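Long-range contact in CarG (Serratia, PDB 4O7J), which probably takes part in intrinsic resistance to carbapenem antibiotics and structurally resembles lysozyme inhibitors: residues 69-80 with 92-102. Numbering follows the deposited sequence.
Sequences LSASADFLVQDN and VTARKTEEDLF
L101 packs against L69 and V77 in the apolar part of this contact, its CB lying 4.1 Å from both V77 CG1 and L69 CD1. The other branch of L69 turns to F102, where CD2 comes up at the edge of the ring and 3.8 Å from F102 CB. F75 closes the group: its chi1 of 63° sets CG between the backbone N and the carbonyl carbon, turning the ring toward L101 and F102, and this brings CE2 to 3.4 Å from L101 O while CZ approaches the F102 ring obliquely. The K96 chain crosses the F75 side chain at about a right angle, its methylenes passing the L76 and V77 carbonyl oxygens before a bend at chi3 (67°) delivers NZ to L101 O, which it meets from above the carbonyl plane. The same ammonium also bonds D103 O and Q141 O. Beyond, the antiparallel hairpin of strands 78-85 and 88-96 begins; K96 N donates to V77 O at 2.9 Å, and D79 and A94 form a hydrogen-bonded pair. A classic beta bulge sets V77 and Q78 together opposite Y67, and Q78 OE1 rests 3.2 Å from R95 CD. At the far end T93 OG1 donates in plane to N80 OD1 (2.7 Å), the two side chains lying side by side. With three backbone carbonyls as acceptors, the buried lysine joins the loop after strand 88-96, through L101 and D103, to Q141, so the dipoles of these peptide carbonyls probably stabilise its positive charge.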
loop_
_atom_site.group_PDB
_atom_site.type_symbol
_atom_site.label_atom_id
_atom_site.label_comp_id
_atom_site.label_asym_id
_atom_site.label_seq_id
_atom_site.Cartn_x
_atom_site.Cartn_y
_atom_site.Cartn_z
ATOM N N LEU A 69 9.292 -17.128 8.752
ATOM C CA LEU A 69 10.203 -18.061 8.124
ATOM C C LEU A 69 9.535 -18.997 7.111
ATOM O O LEU A 69 10.099 -19.340 6.100
ATOM C CB LEU A 69 10.874 -18.894 9.205
ATOM C CG LEU A 69 11.955 -19.864 8.809
ATOM C CD1 LEU A 69 12.988 -19.236 7.894
ATOM C CD2 LEU A 69 12.630 -20.458 10.008
ATOM N N SER A 70 8.320 -19.397 7.411
ATOM C CA SER A 70 7.558 -20.270 6.529
ATOM C C SER A 70 6.100 -20.068 6.866
ATOM O O SER A 70 5.768 -19.419 7.866
ATOM C CB SER A 70 7.961 -21.739 6.760
ATOM O OG SER A 70 7.622 -22.165 8.076
ATOM N N ALA A 71 5.262 -20.676 6.036
ATOM C CA ALA A 71 3.801 -20.599 6.127
ATOM C C ALA A 71 3.292 -20.895 7.521
ATOM O O ALA A 71 2.463 -20.165 8.070
ATOM C CB ALA A 71 3.173 -21.581 5.132
ATOM N N SER A 72 3.754 -21.991 8.093
ATOM C CA SER A 72 3.189 -22.446 9.346
ATOM C C SER A 72 3.940 -22.066 10.602
ATOM O O SER A 72 3.529 -22.461 11.669
ATOM C CB SER A 72 2.997 -23.958 9.298
ATOM O OG SER A 72 2.523 -24.310 8.009
ATOM N N ALA A 73 5.043 -21.340 10.476
ATOM C CA ALA A 73 5.776 -20.913 11.647
ATOM C C ALA A 73 4.933 -20.056 12.602
ATOM O O ALA A 73 4.221 -19.197 12.187
ATOM C CB ALA A 73 7.056 -20.209 11.248
ATOM N N ASP A 74 5.037 -20.345 13.882
ATOM C CA ASP A 74 4.330 -19.611 14.913
ATOM C C ASP A 74 5.268 -18.575 15.593
ATOM O O ASP A 74 5.228 -18.351 16.759
ATOM C CB ASP A 74 3.669 -20.605 15.875
ATOM C CG ASP A 74 2.857 -21.682 15.125
ATOM O OD1 ASP A 74 2.189 -21.362 14.145
ATOM O OD2 ASP A 74 2.905 -22.862 15.494
ATOM N N PHE A 75 6.097 -17.952 14.791
ATOM C CA PHE A 75 6.874 -16.837 15.254
ATOM C C PHE A 75 7.210 -15.928 14.112
ATOM O O PHE A 75 7.151 -16.345 13.024
ATOM C CB PHE A 75 8.129 -17.335 15.945
ATOM C CG PHE A 75 9.057 -18.099 15.067
ATOM C CD1 PHE A 75 8.943 -19.464 14.917
ATOM C CD2 PHE A 75 10.077 -17.456 14.404
ATOM C CE1 PHE A 75 9.812 -20.146 14.131
ATOM C CE2 PHE A 75 10.924 -18.148 13.595
ATOM C CZ PHE A 75 10.779 -19.492 13.452
ATOM N N LEU A 76 7.532 -14.684 14.420
ATOM C CA LEU A 76 7.893 -13.720 13.432
ATOM C C LEU A 76 9.426 -13.653 13.338
ATOM O O LEU A 76 10.145 -13.594 14.360
ATOM C CB LEU A 76 7.354 -12.378 13.845
ATOM C CG LEU A 76 5.805 -12.307 13.832
ATOM C CD1 LEU A 76 5.355 -10.960 14.312
ATOM C CD2 LEU A 76 5.277 -12.578 12.454
ATOM N N VAL A 77 9.872 -13.471 12.125
ATOM C CA VAL A 77 11.233 -13.071 11.809
ATOM C C VAL A 77 11.386 -11.523 11.668
ATOM O O VAL A 77 12.450 -10.995 11.878
ATOM C CB VAL A 77 11.801 -13.842 10.612
ATOM C CG1 VAL A 77 11.897 -15.349 10.937
ATOM C CG2 VAL A 77 10.930 -13.664 9.412
ATOM N N GLN A 78 10.324 -10.815 11.298
ATOM C CA GLN A 78 10.345 -9.403 11.195
ATOM C C GLN A 78 8.972 -8.866 11.593
ATOM O O GLN A 78 7.936 -9.450 11.222
ATOM C CB GLN A 78 10.720 -8.980 9.764
ATOM C CG GLN A 78 10.893 -7.497 9.520
ATOM C CD GLN A 78 11.852 -7.202 8.332
ATOM O OE1 GLN A 78 12.737 -7.983 8.017
ATOM N NE2 GLN A 78 11.697 -6.080 7.721
ATOM N N ASP A 79 8.980 -7.766 12.363
ATOM C CA ASP A 79 7.743 -7.088 12.802
ATOM C C ASP A 79 7.949 -5.611 12.758
ATOM O O ASP A 79 9.083 -5.130 12.686
ATOM C CB ASP A 79 7.330 -7.500 14.192
ATOM C CG ASP A 79 5.866 -7.301 14.491
ATOM O OD1 ASP A 79 5.024 -6.978 13.591
ATOM O OD2 ASP A 79 5.549 -7.480 15.687
ATOM N N ASN A 80 6.855 -4.865 12.714
ATOM C CA ASN A 80 6.870 -3.416 12.799
ATOM C C ASN A 80 5.869 -2.954 13.803
ATOM O O ASN A 80 4.792 -3.519 13.894
ATOM C CB ASN A 80 6.563 -2.786 11.414
ATOM C CG ASN A 80 7.414 -3.358 10.335
ATOM O OD1 ASN A 80 8.547 -2.961 10.161
ATOM N ND2 ASN A 80 6.878 -4.310 9.615
ATOM N N VAL A 92 9.194 1.249 14.624
ATOM C CA VAL A 92 10.250 0.379 15.087
ATOM C C VAL A 92 10.130 -0.990 14.462
ATOM O O VAL A 92 9.122 -1.694 14.637
ATOM C CB VAL A 92 10.269 0.264 16.593
ATOM C CG1 VAL A 92 11.523 -0.540 17.017
ATOM C CG2 VAL A 92 10.307 1.668 17.204
ATOM N N THR A 93 11.145 -1.333 13.673
ATOM C CA THR A 93 11.205 -2.625 13.000
ATOM C C THR A 93 12.030 -3.547 13.872
ATOM O O THR A 93 13.192 -3.231 14.175
ATOM C CB THR A 93 11.770 -2.546 11.558
ATOM O OG1 THR A 93 10.916 -1.718 10.765
ATOM C CG2 THR A 93 11.837 -3.932 10.894
ATOM N N ALA A 94 11.447 -4.681 14.273
ATOM C CA ALA A 94 12.226 -5.735 14.946
ATOM C C ALA A 94 12.565 -6.806 13.920
ATOM O O ALA A 94 11.645 -7.351 13.215
ATOM C CB ALA A 94 11.411 -6.322 16.029
ATOM N N ARG A 95 13.830 -7.215 13.827
ATOM C CA ARG A 95 14.202 -8.223 12.860
ATOM C C ARG A 95 15.175 -9.212 13.523
ATOM O O ARG A 95 16.127 -8.777 14.140
ATOM C CB ARG A 95 14.895 -7.558 11.635
ATOM C CG ARG A 95 15.282 -8.546 10.532
ATOM C CD ARG A 95 15.704 -7.911 9.215
ATOM N NE ARG A 95 16.982 -7.242 9.406
ATOM C CZ ARG A 95 18.189 -7.837 9.395
ATOM N NH1 ARG A 95 18.351 -9.132 9.142
ATOM N NH2 ARG A 95 19.260 -7.100 9.635
ATOM N N LYS A 96 14.941 -10.508 13.332
ATOM C CA LYS A 96 15.939 -11.581 13.645
ATOM C C LYS A 96 17.084 -11.480 12.698
ATOM O O LYS A 96 16.899 -11.490 11.456
ATOM C CB LYS A 96 15.291 -12.941 13.620
ATOM C CG LYS A 96 14.169 -13.079 14.640
ATOM C CD LYS A 96 13.677 -14.481 14.849
ATOM C CE LYS A 96 14.742 -15.344 15.503
ATOM N NZ LYS A 96 14.283 -16.694 15.646
ATOM N N THR A 97 18.301 -11.329 13.222
ATOM C CA THR A 97 19.459 -11.018 12.366
ATOM C C THR A 97 20.343 -12.215 11.953
ATOM O O THR A 97 21.130 -12.096 11.043
ATOM C CB THR A 97 20.346 -9.930 13.005
ATOM O OG1 THR A 97 20.804 -10.395 14.247
ATOM C CG2 THR A 97 19.533 -8.618 13.231
ATOM N N GLU A 98 20.206 -13.353 12.622
ATOM C CA GLU A 98 21.153 -14.450 12.402
ATOM C C GLU A 98 20.745 -15.178 11.132
ATOM O O GLU A 98 19.611 -15.109 10.753
ATOM C CB GLU A 98 21.167 -15.387 13.580
ATOM C CG GLU A 98 21.411 -14.662 14.930
ATOM C CD GLU A 98 22.034 -15.540 15.993
ATOM O OE1 GLU A 98 22.632 -16.577 15.547
ATOM O OE2 GLU A 98 21.958 -15.183 17.246
ATOM N N GLU A 99 21.663 -15.887 10.497
ATOM C CA GLU A 99 21.283 -16.742 9.325
ATOM C C GLU A 99 20.279 -17.821 9.747
ATOM O O GLU A 99 19.301 -18.135 9.059
ATOM C CB GLU A 99 22.553 -17.367 8.741
ATOM C CG GLU A 99 22.330 -18.251 7.483
ATOM C CD GLU A 99 21.609 -19.576 7.761
ATOM O OE1 GLU A 99 21.978 -20.223 8.781
ATOM O OE2 GLU A 99 20.624 -19.958 7.011
ATOM N N ASP A 100 20.505 -18.391 10.899
ATOM C CA ASP A 100 19.602 -19.440 11.453
ATOM C C ASP A 100 18.421 -18.752 12.135
ATOM O O ASP A 100 18.379 -18.656 13.373
ATOM C CB ASP A 100 20.395 -20.321 12.451
ATOM C CG ASP A 100 19.558 -21.431 13.111
ATOM O OD1 ASP A 100 18.580 -21.899 12.510
ATOM O OD2 ASP A 100 19.918 -21.845 14.258
ATOM N N LEU A 101 17.431 -18.461 11.342
ATOM C CA LEU A 101 16.239 -17.761 11.729
ATOM C C LEU A 101 15.291 -18.588 12.585
ATOM O O LEU A 101 14.336 -18.051 13.211
ATOM C CB LEU A 101 15.491 -17.275 10.475
ATOM C CG LEU A 101 16.259 -16.217 9.649
ATOM C CD1 LEU A 101 15.514 -15.931 8.361
ATOM C CD2 LEU A 101 16.424 -14.922 10.466
ATOM N N PHE A 102 15.453 -19.898 12.545
ATOM C CA PHE A 102 14.577 -20.769 13.304
ATOM C C PHE A 102 14.898 -20.769 14.801
ATOM O O PHE A 102 14.014 -20.967 15.639
ATOM C CB PHE A 102 14.667 -22.174 12.762
ATOM C CG PHE A 102 13.749 -23.165 13.430
ATOM C CD1 PHE A 102 12.404 -23.241 13.059
ATOM C CD2 PHE A 102 14.212 -23.964 14.460
ATOM C CE1 PHE A 102 11.539 -24.117 13.694
ATOM C CE2 PHE A 102 13.334 -24.853 15.101
ATOM C CZ PHE A 102 12.027 -24.948 14.677
#